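Local coordinates for protein Orf11 (PDB 6O43) that is a potential phage lysin that probably degrades the cell wall of its staphylococcal host, built as a mostly helical single chain without strands, at residues A[32-40]-A[68-79]; A[49-59]-A[89-100]. One frame throughout, in Å; residues are numbered along the deposited sequence.

Contact 1: residues A[32-40]-A[68-79]; sequences GYGRFNVWL and EKNEGFSSGLGW. With I3C (5-amino-2,4,6-triiodobenzene-1,3-dicarboxylic acid), chain B.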
loop_
_atom_site.group_PDB
_atom_site.type_symbol
_atom_site.label_atom_id
_atom_site.label_comp_id
_atom_site.label_asym_id
_atom_site.label_seq_id
_atom_site.Cartn_x
_atom_site.Cartn_y
_atom_site.Cartn_z
ATOM N N GLY A 32 -2.949 2.156 18.470
ATOM C CA GLY A 32 -4.314 1.698 18.618
ATOM C C GLY A 32 -4.932 1.036 17.403
ATOM O O GLY A 32 -6.124 0.714 17.425
ATOM N N TYR A 33 -4.163 0.801 16.343
ATOM C CA TYR A 33 -4.719 0.372 15.067
ATOM C C TYR A 33 -4.215 -1.005 14.660
ATOM O O TYR A 33 -3.078 -1.385 14.950
ATOM C CB TYR A 33 -4.382 1.368 13.953
ATOM C CG TYR A 33 -5.139 2.664 14.054
ATOM C CD1 TYR A 33 -6.466 2.745 13.646
ATOM C CD2 TYR A 33 -4.532 3.810 14.555
ATOM C CE1 TYR A 33 -7.170 3.930 13.738
ATOM C CE2 TYR A 33 -5.229 5.000 14.650
ATOM C CZ TYR A 33 -6.548 5.055 14.239
ATOM O OH TYR A 33 -7.247 6.239 14.330
ATOM N N GLY A 34 -5.080 -1.738 13.961
ATOM C CA GLY A 34 -4.687 -2.992 13.340
ATOM C C GLY A 34 -4.034 -3.950 14.314
ATOM O O GLY A 34 -4.455 -4.094 15.468
ATOM N N ARG A 35 -2.981 -4.618 13.842
ATOM C CA ARG A 35 -2.296 -5.616 14.649
ATOM C C ARG A 35 -1.336 -5.010 15.662
ATOM O O ARG A 35 -0.894 -5.721 16.572
ATOM C CB ARG A 35 -1.569 -6.600 13.735
ATOM C CG ARG A 35 -2.556 -7.491 13.002
ATOM C CD ARG A 35 -1.982 -8.159 11.770
ATOM N NE ARG A 35 -3.047 -8.872 11.070
ATOM C CZ ARG A 35 -3.916 -8.292 10.252
ATOM N NH1 ARG A 35 -3.839 -6.990 10.011
ATOM N NH2 ARG A 35 -4.866 -9.012 9.669
ATOM N N PHE A 36 -1.006 -3.723 15.543
ATOM C CA PHE A 36 -0.340 -3.059 16.656
ATOM C C PHE A 36 -1.208 -3.126 17.903
ATOM O O PHE A 36 -0.688 -3.169 19.023
ATOM C CB PHE A 36 -0.006 -1.606 16.303
ATOM C CG PHE A 36 0.798 -1.451 15.037
ATOM C CD1 PHE A 36 2.097 -1.923 14.962
ATOM C CD2 PHE A 36 0.260 -0.813 13.931
ATOM C CE1 PHE A 36 2.843 -1.775 13.806
ATOM C CE2 PHE A 36 1.003 -0.658 12.770
ATOM C CZ PHE A 36 2.301 -1.141 12.710
ATOM N N ASN A 37 -2.530 -3.182 17.723
ATOM C CA ASN A 37 -3.474 -3.319 18.829
ATOM C C ASN A 37 -3.804 -4.783 19.118
ATOM O O ASN A 37 -3.617 -5.257 20.243
ATOM C CB ASN A 37 -4.759 -2.537 18.525
ATOM C CG ASN A 37 -5.806 -2.685 19.618
ATOM O OD1 ASN A 37 -5.484 -2.678 20.809
ATOM N ND2 ASN A 37 -7.066 -2.826 19.220
ATOM N N VAL A 38 -4.290 -5.513 18.109
ATOM C CA VAL A 38 -4.800 -6.860 18.355
ATOM C C VAL A 38 -3.668 -7.814 18.718
ATOM O O VAL A 38 -3.812 -8.652 19.618
ATOM C CB VAL A 38 -5.599 -7.368 17.142
ATOM C CG1 VAL A 38 -5.951 -8.833 17.327
ATOM C CG2 VAL A 38 -6.859 -6.539 16.949
ATOM N N TRP A 39 -2.529 -7.710 18.032
ATOM C CA TRP A 39 -1.428 -8.641 18.264
ATOM C C TRP A 39 -0.475 -8.179 19.362
ATOM O O TRP A 39 -0.029 -8.996 20.174
ATOM C CB TRP A 39 -0.638 -8.865 16.973
ATOM C CG TRP A 39 -1.279 -9.812 16.003
ATOM C CD1 TRP A 39 -2.490 -10.430 16.126
ATOM C CD2 TRP A 39 -0.728 -10.250 14.752
ATOM N NE1 TRP A 39 -2.731 -11.222 15.023
ATOM C CE2 TRP A 39 -1.663 -11.131 14.168
ATOM C CE3 TRP A 39 0.465 -9.983 14.071
ATOM C CZ2 TRP A 39 -1.441 -11.745 12.930
ATOM C CZ3 TRP A 39 0.684 -10.594 12.840
ATOM C CH2 TRP A 39 -0.263 -11.464 12.287
ATOM N N LEU A 40 -0.142 -6.891 19.409
ATOM C CA LEU A 40 0.858 -6.389 20.341
ATOM C C LEU A 40 0.266 -5.627 21.521
ATOM O O LEU A 40 1.024 -5.140 22.367
ATOM C CB LEU A 40 1.858 -5.491 19.600
ATOM C CG LEU A 40 2.327 -5.941 18.214
ATOM C CD1 LEU A 40 3.358 -4.965 17.662
ATOM C CD2 LEU A 40 2.888 -7.361 18.239
ATOM N N GLU A 68 -1.208 -0.667 7.602
ATOM C CA GLU A 68 -1.807 -1.425 8.694
ATOM C C GLU A 68 -2.963 -0.656 9.319
ATOM O O GLU A 68 -4.008 -1.236 9.636
ATOM C CB GLU A 68 -0.751 -1.768 9.746
ATOM C CG GLU A 68 -1.278 -2.592 10.914
ATOM C CD GLU A 68 -1.810 -3.952 10.486
ATOM O OE1 GLU A 68 -1.470 -4.407 9.375
ATOM O OE2 GLU A 68 -2.578 -4.565 11.259
ATOM N N LYS A 69 -2.802 0.659 9.489
ATOM C CA LYS A 69 -3.881 1.462 10.052
ATOM C C LYS A 69 -5.111 1.445 9.152
ATOM O O LYS A 69 -6.242 1.312 9.635
ATOM C CB LYS A 69 -3.399 2.895 10.283
ATOM C CG LYS A 69 -4.444 3.837 10.869
ATOM C CD LYS A 69 -5.214 4.575 9.788
ATOM C CE LYS A 69 -6.298 5.466 10.386
ATOM N NZ LYS A 69 -7.068 6.195 9.331
ATOM N N ASN A 70 -4.912 1.573 7.840
ATOM C CA ASN A 70 -6.047 1.664 6.929
ATOM C C ASN A 70 -6.630 0.299 6.585
ATOM O O ASN A 70 -7.816 0.206 6.250
ATOM C CB ASN A 70 -5.633 2.411 5.660
ATOM C CG ASN A 70 -5.318 3.874 5.927
ATOM O OD1 ASN A 70 -5.944 4.509 6.776
ATOM N ND2 ASN A 70 -4.341 4.414 5.206
ATOM N N GLU A 71 -5.828 -0.764 6.656
ATOM C CA GLU A 71 -6.362 -2.106 6.451
ATOM C C GLU A 71 -7.090 -2.617 7.689
ATOM O O GLU A 71 -8.179 -3.197 7.580
ATOM C CB GLU A 71 -5.238 -3.069 6.065
ATOM C CG GLU A 71 -4.774 -2.932 4.625
ATOM C CD GLU A 71 -5.865 -3.273 3.627
ATOM O OE1 GLU A 71 -6.678 -4.179 3.913
ATOM O OE2 GLU A 71 -5.912 -2.626 2.559
ATOM N N GLY A 72 -6.509 -2.409 8.868
ATOM C CA GLY A 72 -7.084 -2.927 10.093
ATOM C C GLY A 72 -6.844 -4.420 10.243
ATOM O O GLY A 72 -6.230 -5.079 9.405
ATOM N N PHE A 73 -7.345 -4.957 11.349
ATOM C CA PHE A 73 -7.245 -6.386 11.598
ATOM C C PHE A 73 -8.316 -7.142 10.822
ATOM O O PHE A 73 -9.447 -6.672 10.684
ATOM C CB PHE A 73 -7.384 -6.688 13.090
ATOM C CG PHE A 73 -7.416 -8.156 13.403
ATOM C CD1 PHE A 73 -6.241 -8.894 13.444
ATOM C CD2 PHE A 73 -8.626 -8.801 13.642
ATOM C CE1 PHE A 73 -6.269 -10.252 13.725
ATOM C CE2 PHE A 73 -8.669 -10.155 13.927
ATOM C CZ PHE A 73 -7.490 -10.886 13.968
ATOM N N SER A 74 -7.956 -8.325 10.328
ATOM C CA SER A 74 -8.905 -9.205 9.655
ATOM C C SER A 74 -8.549 -10.649 9.966
ATOM O O SER A 74 -7.398 -11.060 9.793
ATOM C CB SER A 74 -8.914 -8.972 8.141
ATOM O OG SER A 74 -9.499 -7.718 7.831
ATOM N N SER A 75 -9.538 -11.405 10.432
ATOM C CA SER A 75 -9.358 -12.808 10.778
ATOM C C SER A 75 -8.570 -13.555 9.710
ATOM O O SER A 75 -8.871 -13.468 8.517
ATOM C CB SER A 75 -10.731 -13.460 10.972
ATOM O OG SER A 75 -10.640 -14.873 10.985
ATOM N N GLY A 76 -7.547 -14.286 10.154
ATOM C CA GLY A 76 -6.808 -15.191 9.308
ATOM C C GLY A 76 -5.632 -14.587 8.569
ATOM O O GLY A 76 -4.804 -15.339 8.042
ATOM N N LEU A 77 -5.527 -13.262 8.513
ATOM C CA LEU A 77 -4.532 -12.598 7.683
ATOM C C LEU A 77 -3.469 -11.922 8.541
ATOM O O LEU A 77 -3.748 -11.426 9.636
ATOM C CB LEU A 77 -5.185 -11.562 6.763
ATOM C CG LEU A 77 -6.320 -12.050 5.860
ATOM C CD1 LEU A 77 -6.966 -10.874 5.143
ATOM C CD2 LEU A 77 -5.813 -13.082 4.862
ATOM N N GLY A 78 -2.244 -11.905 8.026
ATOM C CA GLY A 78 -1.142 -11.260 8.707
ATOM C C GLY A 78 -1.122 -9.764 8.466
ATOM O O GLY A 78 -2.118 -9.153 8.072
ATOM N N TRP A 79 0.048 -9.171 8.702
ATOM C CA TRP A 79 0.197 -7.725 8.579
ATOM C C TRP A 79 -0.266 -7.235 7.212
ATOM O O TRP A 79 -0.031 -7.880 6.186
ATOM C CB TRP A 79 1.658 -7.323 8.814
ATOM C CG TRP A 79 2.135 -7.495 10.237
ATOM C CD1 TRP A 79 2.854 -8.543 10.738
ATOM C CD2 TRP A 79 1.940 -6.584 11.330
ATOM N NE1 TRP A 79 3.109 -8.345 12.073
ATOM C CE2 TRP A 79 2.559 -7.153 12.461
ATOM C CE3 TRP A 79 1.300 -5.347 11.462
ATOM C CZ2 TRP A 79 2.558 -6.529 13.708
ATOM C CZ3 TRP A 79 1.298 -4.729 12.698
ATOM C CH2 TRP A 79 1.924 -5.321 13.807
HETATM I I3 I3C B . 0.426 -14.917 14.430
HETATM I I2 I3C B . -0.297 -11.983 19.639
HETATM I I1 I3C B . -3.147 -17.264 18.734
HETATM O O8 I3C B . -0.999 -18.111 16.091
HETATM O O9 I3C B . -2.495 -16.939 15.021
HETATM C C10 I3C B . -2.183 -14.509 20.267
HETATM N N13 I3C B . 0.715 -12.696 16.665
HETATM C C1 I3C B . -1.301 -15.821 16.802
HETATM C C6 I3C B . -0.454 -14.822 16.347
HETATM C C5 I3C B . -0.171 -13.735 17.151
HETATM C C4 I3C B . -0.731 -13.641 18.411
HETATM C C3 I3C B . -1.575 -14.634 18.871
HETATM C C2 I3C B . -1.863 -15.727 18.066
HETATM C C7 I3C B . -1.617 -17.027 15.918
HETATM O O11 I3C B . -3.301 -13.947 20.417
HETATM O O12 I3C B . -1.564 -14.960 21.266
#

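Contact 2: residues A[49-59]-A[89-100]; sequences QVLKAVKEIGV and YLTDAKFIARKL. With I3C (5-amino-2,4,6-triiodobenzene-1,3-dicarboxylic acid), chain B.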
loop_
_atom_site.group_PDB
_atom_site.type_symbol
_atom_site.label_atom_id
_atom_site.label_comp_id
_atom_site.label_asym_id
_atom_site.label_seq_id
_atom_site.Cartn_x
_atom_site.Cartn_y
_atom_site.Cartn_z
ATOM N N GLN A 49 10.031 -2.770 17.623
ATOM C CA GLN A 49 10.659 -3.978 17.105
ATOM C C GLN A 49 10.162 -4.288 15.697
ATOM O O GLN A 49 10.951 -4.595 14.796
ATOM C CB GLN A 49 10.377 -5.141 18.056
ATOM C CG GLN A 49 11.133 -6.412 17.747
ATOM C CD GLN A 49 10.585 -7.599 18.510
ATOM O OE1 GLN A 49 9.419 -7.607 18.912
ATOM N NE2 GLN A 49 11.421 -8.608 18.721
ATOM N N VAL A 50 8.849 -4.190 15.489
ATOM C CA VAL A 50 8.267 -4.487 14.183
ATOM C C VAL A 50 8.723 -3.467 13.147
ATOM O O VAL A 50 9.212 -3.827 12.070
ATOM C CB VAL A 50 6.733 -4.537 14.286
ATOM C CG1 VAL A 50 6.109 -4.505 12.902
ATOM C CG2 VAL A 50 6.299 -5.776 15.057
ATOM N N LEU A 51 8.576 -2.179 13.458
ATOM C CA LEU A 51 8.927 -1.142 12.493
ATOM C C LEU A 51 10.407 -1.194 12.134
ATOM O O LEU A 51 10.775 -1.086 10.960
ATOM C CB LEU A 51 8.545 0.230 13.044
ATOM C CG LEU A 51 7.039 0.389 13.258
ATOM C CD1 LEU A 51 6.700 1.777 13.781
ATOM C CD2 LEU A 51 6.298 0.094 11.957
ATOM N N LYS A 52 11.277 -1.346 13.136
ATOM C CA LYS A 52 12.702 -1.492 12.851
ATOM C C LYS A 52 12.962 -2.685 11.935
ATOM O O LYS A 52 13.808 -2.615 11.037
ATOM C CB LYS A 52 13.486 -1.644 14.155
ATOM C CG LYS A 52 13.567 -0.388 15.007
ATOM C CD LYS A 52 14.434 -0.632 16.235
ATOM C CE LYS A 52 15.749 -1.298 15.846
ATOM N NZ LYS A 52 16.688 -1.422 17.001
ATOM N N ALA A 53 12.247 -3.789 12.151
ATOM C CA ALA A 53 12.509 -5.003 11.387
ATOM C C ALA A 53 12.128 -4.832 9.919
ATOM O O ALA A 53 12.899 -5.204 9.026
ATOM C CB ALA A 53 11.763 -6.184 12.009
ATOM N N VAL A 54 10.954 -4.266 9.642
ATOM C CA VAL A 54 10.568 -4.075 8.245
ATOM C C VAL A 54 11.485 -3.053 7.583
ATOM O O VAL A 54 11.832 -3.179 6.403
ATOM C CB VAL A 54 9.083 -3.676 8.129
ATOM C CG1 VAL A 54 8.193 -4.684 8.845
ATOM C CG2 VAL A 54 8.847 -2.272 8.659
ATOM N N LYS A 55 11.909 -2.036 8.338
ATOM C CA LYS A 55 12.839 -1.050 7.799
ATOM C C LYS A 55 14.133 -1.706 7.338
ATOM O O LYS A 55 14.641 -1.400 6.254
ATOM C CB LYS A 55 13.131 0.025 8.845
ATOM C CG LYS A 55 14.076 1.112 8.363
ATOM C CD LYS A 55 14.364 2.134 9.458
ATOM C CE LYS A 55 14.968 3.402 8.871
ATOM N NZ LYS A 55 14.071 3.962 7.812
ATOM N N GLU A 56 14.687 -2.605 8.157
ATOM C CA GLU A 56 15.921 -3.289 7.785
ATOM C C GLU A 56 15.758 -4.082 6.497
ATOM O O GLU A 56 16.725 -4.254 5.748
ATOM C CB GLU A 56 16.368 -4.211 8.920
ATOM C CG GLU A 56 17.444 -3.625 9.805
ATOM C CD GLU A 56 18.809 -3.676 9.152
ATOM O OE1 GLU A 56 19.011 -4.535 8.266
ATOM O OE2 GLU A 56 19.676 -2.857 9.517
ATOM N N ILE A 57 14.549 -4.569 6.225
ATOM C CA ILE A 57 14.323 -5.398 5.047
ATOM C C ILE A 57 14.132 -4.549 3.796
ATOM O O ILE A 57 14.441 -4.997 2.686
ATOM C CB ILE A 57 13.124 -6.328 5.296
ATOM C CG1 ILE A 57 13.514 -7.427 6.289
ATOM C CG2 ILE A 57 12.611 -6.911 3.982
ATOM C CD1 ILE A 57 12.335 -8.156 6.893
ATOM N N GLY A 58 13.626 -3.326 3.939
ATOM C CA GLY A 58 13.501 -2.432 2.806
ATOM C C GLY A 58 12.130 -1.808 2.649
ATOM O O GLY A 58 11.854 -1.168 1.630
ATOM N N VAL A 59 11.259 -1.984 3.639
ATOM C CA VAL A 59 9.928 -1.387 3.642
ATOM C C VAL A 59 9.926 -0.227 4.626
ATOM O O VAL A 59 10.310 -0.392 5.789
ATOM C CB VAL A 59 8.842 -2.413 4.007
ATOM C CG1 VAL A 59 7.524 -1.709 4.298
ATOM C CG2 VAL A 59 8.673 -3.421 2.878
ATOM N N TYR A 89 4.091 -12.711 15.387
ATOM C CA TYR A 89 3.976 -11.370 14.821
ATOM C C TYR A 89 5.277 -10.903 14.180
ATOM O O TYR A 89 5.240 -10.200 13.162
ATOM C CB TYR A 89 3.513 -10.375 15.889
ATOM C CG TYR A 89 4.559 -9.996 16.918
ATOM C CD1 TYR A 89 5.499 -9.004 16.653
ATOM C CD2 TYR A 89 4.591 -10.610 18.160
ATOM C CE1 TYR A 89 6.452 -8.650 17.591
ATOM C CE2 TYR A 89 5.540 -10.262 19.103
ATOM C CZ TYR A 89 6.467 -9.279 18.813
ATOM O OH TYR A 89 7.412 -8.929 19.753
ATOM N N LEU A 90 6.429 -11.267 14.748
ATOM C CA LEU A 90 7.693 -10.814 14.178
ATOM C C LEU A 90 8.025 -11.577 12.902
ATOM O O LEU A 90 8.407 -10.975 11.894
ATOM C CB LEU A 90 8.826 -10.955 15.196
ATOM C CG LEU A 90 10.139 -10.295 14.770
ATOM C CD1 LEU A 90 9.907 -8.826 14.443
ATOM C CD2 LEU A 90 11.204 -10.445 15.849
ATOM N N THR A 91 7.895 -12.905 12.933
ATOM C CA THR A 91 8.053 -13.693 11.715
ATOM C C THR A 91 7.121 -13.201 10.614
ATOM O O THR A 91 7.491 -13.186 9.433
ATOM C CB THR A 91 7.792 -15.172 12.010
ATOM O OG1 THR A 91 8.760 -15.657 12.951
ATOM C CG2 THR A 91 7.866 -15.992 10.726
ATOM N N ASP A 92 5.907 -12.788 10.982
ATOM C CA ASP A 92 4.948 -12.350 9.975
ATOM C C ASP A 92 5.345 -11.005 9.377
ATOM O O ASP A 92 5.232 -10.803 8.162
ATOM C CB ASP A 92 3.544 -12.277 10.579
ATOM C CG ASP A 92 2.463 -12.166 9.521
ATOM O OD1 ASP A 92 2.120 -13.202 8.913
ATOM O OD2 ASP A 92 1.960 -11.049 9.283
ATOM N N ALA A 93 5.806 -10.072 10.214
ATOM C CA ALA A 93 6.225 -8.771 9.701
ATOM C C ALA A 93 7.381 -8.914 8.721
ATOM O O ALA A 93 7.381 -8.287 7.654
ATOM C CB ALA A 93 6.609 -7.839 10.850
ATOM N N LYS A 94 8.375 -9.741 9.060
ATOM C CA LYS A 94 9.513 -9.935 8.166
ATOM C C LYS A 94 9.105 -10.678 6.896
ATOM O O LYS A 94 9.602 -10.376 5.804
ATOM C CB LYS A 94 10.628 -10.693 8.889
ATOM C CG LYS A 94 11.209 -9.982 10.105
ATOM C CD LYS A 94 12.352 -10.798 10.691
ATOM C CE LYS A 94 12.923 -10.162 11.947
ATOM N NZ LYS A 94 13.973 -11.021 12.558
ATOM N N PHE A 95 8.218 -11.664 7.022
ATOM C CA PHE A 95 7.703 -12.354 5.842
ATOM C C PHE A 95 7.040 -11.370 4.883
ATOM O O PHE A 95 7.313 -11.375 3.677
ATOM C CB PHE A 95 6.723 -13.449 6.275
ATOM C CG PHE A 95 6.001 -14.117 5.136
ATOM C CD1 PHE A 95 6.669 -14.977 4.278
ATOM C CD2 PHE A 95 4.646 -13.903 4.937
ATOM C CE1 PHE A 95 6.001 -15.602 3.228
ATOM C CE2 PHE A 95 3.972 -14.526 3.892
ATOM C CZ PHE A 95 4.652 -15.376 3.037
ATOM N N ILE A 96 6.177 -10.499 5.411
ATOM C CA ILE A 96 5.458 -9.563 4.553
ATOM C C ILE A 96 6.388 -8.477 4.030
ATOM O O ILE A 96 6.198 -7.971 2.915
ATOM C CB ILE A 96 4.259 -8.961 5.304
ATOM C CG1 ILE A 96 3.189 -10.032 5.526
ATOM C CG2 ILE A 96 3.694 -7.779 4.534
ATOM C CD1 ILE A 96 2.816 -10.793 4.249
ATOM N N ALA A 97 7.396 -8.091 4.813
ATOM C CA ALA A 97 8.353 -7.100 4.338
ATOM C C ALA A 97 9.127 -7.625 3.139
ATOM O O ALA A 97 9.270 -6.930 2.127
ATOM C CB ALA A 97 9.308 -6.697 5.464
ATOM N N ARG A 98 9.640 -8.855 3.233
ATOM C CA ARG A 98 10.360 -9.434 2.104
ATOM C C ARG A 98 9.433 -9.674 0.919
ATOM O O ARG A 98 9.847 -9.513 -0.234
ATOM C CB ARG A 98 11.053 -10.731 2.524
ATOM C CG ARG A 98 12.261 -10.514 3.431
ATOM C CD ARG A 98 12.986 -11.819 3.713
ATOM N NE ARG A 98 12.164 -12.757 4.471
ATOM C CZ ARG A 98 12.338 -13.033 5.760
ATOM N NH1 ARG A 98 13.313 -12.446 6.444
ATOM N NH2 ARG A 98 11.538 -13.902 6.364
ATOM N N LYS A 99 8.174 -10.037 1.181
ATOM C CA LYS A 99 7.210 -10.207 0.097
ATOM C C LYS A 99 6.965 -8.886 -0.624
ATOM O O LYS A 99 6.917 -8.839 -1.859
ATOM C CB LYS A 99 5.905 -10.782 0.650
ATOM C CG LYS A 99 5.060 -11.521 -0.370
ATOM C CD LYS A 99 4.074 -12.455 0.313
ATOM N N LEU A 100 6.837 -7.794 0.133
ATOM C CA LEU A 100 6.595 -6.490 -0.474
ATOM C C LEU A 100 7.797 -6.008 -1.277
ATOM O O LEU A 100 7.629 -5.345 -2.308
ATOM C CB LEU A 100 6.236 -5.479 0.611
ATOM C CG LEU A 100 5.081 -4.527 0.322
ATOM C CD1 LEU A 100 3.945 -5.266 -0.367
ATOM C CD2 LEU A 100 4.596 -3.883 1.612
HETATM I I3 I3C B . 0.426 -14.917 14.430
HETATM I I2 I3C B . -0.297 -11.983 19.639
HETATM I I1 I3C B . -3.147 -17.264 18.734
HETATM O O8 I3C B . -0.999 -18.111 16.091
HETATM O O9 I3C B . -2.495 -16.939 15.021
HETATM C C10 I3C B . -2.183 -14.509 20.267
HETATM N N13 I3C B . 0.715 -12.696 16.665
HETATM C C1 I3C B . -1.301 -15.821 16.802
HETATM C C6 I3C B . -0.454 -14.822 16.347
HETATM C C5 I3C B . -0.171 -13.735 17.151
HETATM C C4 I3C B . -0.731 -13.641 18.411
HETATM C C3 I3C B . -1.575 -14.634 18.871
HETATM C C2 I3C B . -1.863 -15.727 18.066
HETATM C C7 I3C B . -1.617 -17.027 15.918
HETATM O O11 I3C B . -3.301 -13.947 20.417
HETATM O O12 I3C B . -1.564 -14.960 21.266
#

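Contact 1: residues A[32-40]-A[68-79]
Glu68 OE2 is gripped twice by one residue, Arg35. The backbone N of Arg35 reaches Glu68 OE2 at 2.6 Å from the anti side, and Arg35 NH1 meets the syn lone pair of the same OE2 at 3.0 Å as a salt bridge. The bend at chi2 (62°) turns the Glu68 carboxylate toward Arg35, where its plane stands 77° from the guanidinium. Glu68 OE1 is held separately by the N-H of Leu80.

The guanidinium illustrates how a buried arginine can organise a loop through carbonyl oxygens. Past the end of helix 61-71, where Gly72 takes positive phi, Arg35 NH1 donates to Gly72 O at 3.1 Å. Arg35 NH2 donates to the O of Leu77, which ends a type II turn begun at Ser74, at 2.7 Å, and also to Asn81 OD1. Gly78 O sits over the centre of one guanidinium face, 3.0 Å from Arg35 CZ, while Phe73 lies toward the rim of the other. With the Glu68 carboxylate, these oxygens probably help to balance the buried charge.

The aliphatic part of Arg35 is used as well. Its CB lies over the six-membered ring of Trp79, 3.7 Å from the centroid. Trp39 directs an edge at the face of Trp79, with planes at 84°, and Trp79 NE1 itself donates to Tyr89 O. Phe36 meets Trp79 obliquely, and Val38 CG1 covers one face of Phe73.

Arg35 CD backs one face of Trp39, and N13 of the bound I3C lies over the opposite face. The I2 iodine comes within 3.0 Å of Trp39 O. Phe36, Trp39, Phe73 and Trp79 form an aromatic cluster packed round the aliphatic part of Arg35, with Trp39 contributing a wall of the I3C pocket.

Contact 2: residues A[49-59]-A[89-100]
Ala97 and Ile57 form the close-packed half of this helix pair. Ile57 CG2 lies 3.6 Å from Ala97 CB, and Ile57 CD1 reaches over to Lys94 CA at 3.6 Å. The methyl of Ala97 also faces Val54, whose CB is 4.0 Å from Ala97 CB. The axes of 49-57 and 89-100 approach to 9.0 Å, consistent with the small alanines at the interface, and run in the same general direction with a crossing angle of -29°. Beyond Gly58, which leaves the helix with positive phi, Val59 extends the apolar seam, its CG2 resting 3.6 Å from Ala97 O and beside Leu100 CB.

The other end is held by a polar bond. Tyr89 OH donates to Gln49 OE1 at 2.5 Å, a short bond that lies in the carbonyl plane of the amide. Tyr89 CG sits between the backbone N and carbonyl carbon (chi1 74°), which brings the ring toward helix 44-57 with an edge against Val50 CG2. Leu90 CD2 touches Gln49 NE2.

Along the solvent side the contact is looser and buries little: the extended Lys94 passes Ala53 CB with its CE at 4.1 Å, and the exposed Arg98 adds a small contact, chiefly its backbone N and CG against Ile57 CG2.

On the inner side Val50 and Val54 pack on Phe64 of helix 61-71, and Ala93 touches Trp79. Leu51, directed away from helix 89-104, meets Ile23 of helix 23-30, so that helix 44-57 lies between these neighbours.

Overall arrangement
From the N terminus, the chain passes 32-40, then 49-59, then 68-79, then 89-100, so the two contacts cross. Contact 1 closes the 27-residue excursion that contains helix 44-57 and most of helix 61-71; contact 2 closes a 29-residue one, 60-88, that holds helix 61-71. Each loop therefore carries one segment of the other contact. They meet directly at Trp79 of contact 1, whose backbone N hydrogen-bonds to Asp92 OD2 in the 89-100 segment of contact 2. Both contacts reach the same bound I3C, through Trp39 and Tyr89. Together they tie 34-38 to the end of helix 61-71, and helix 44-57 to helix 89-104.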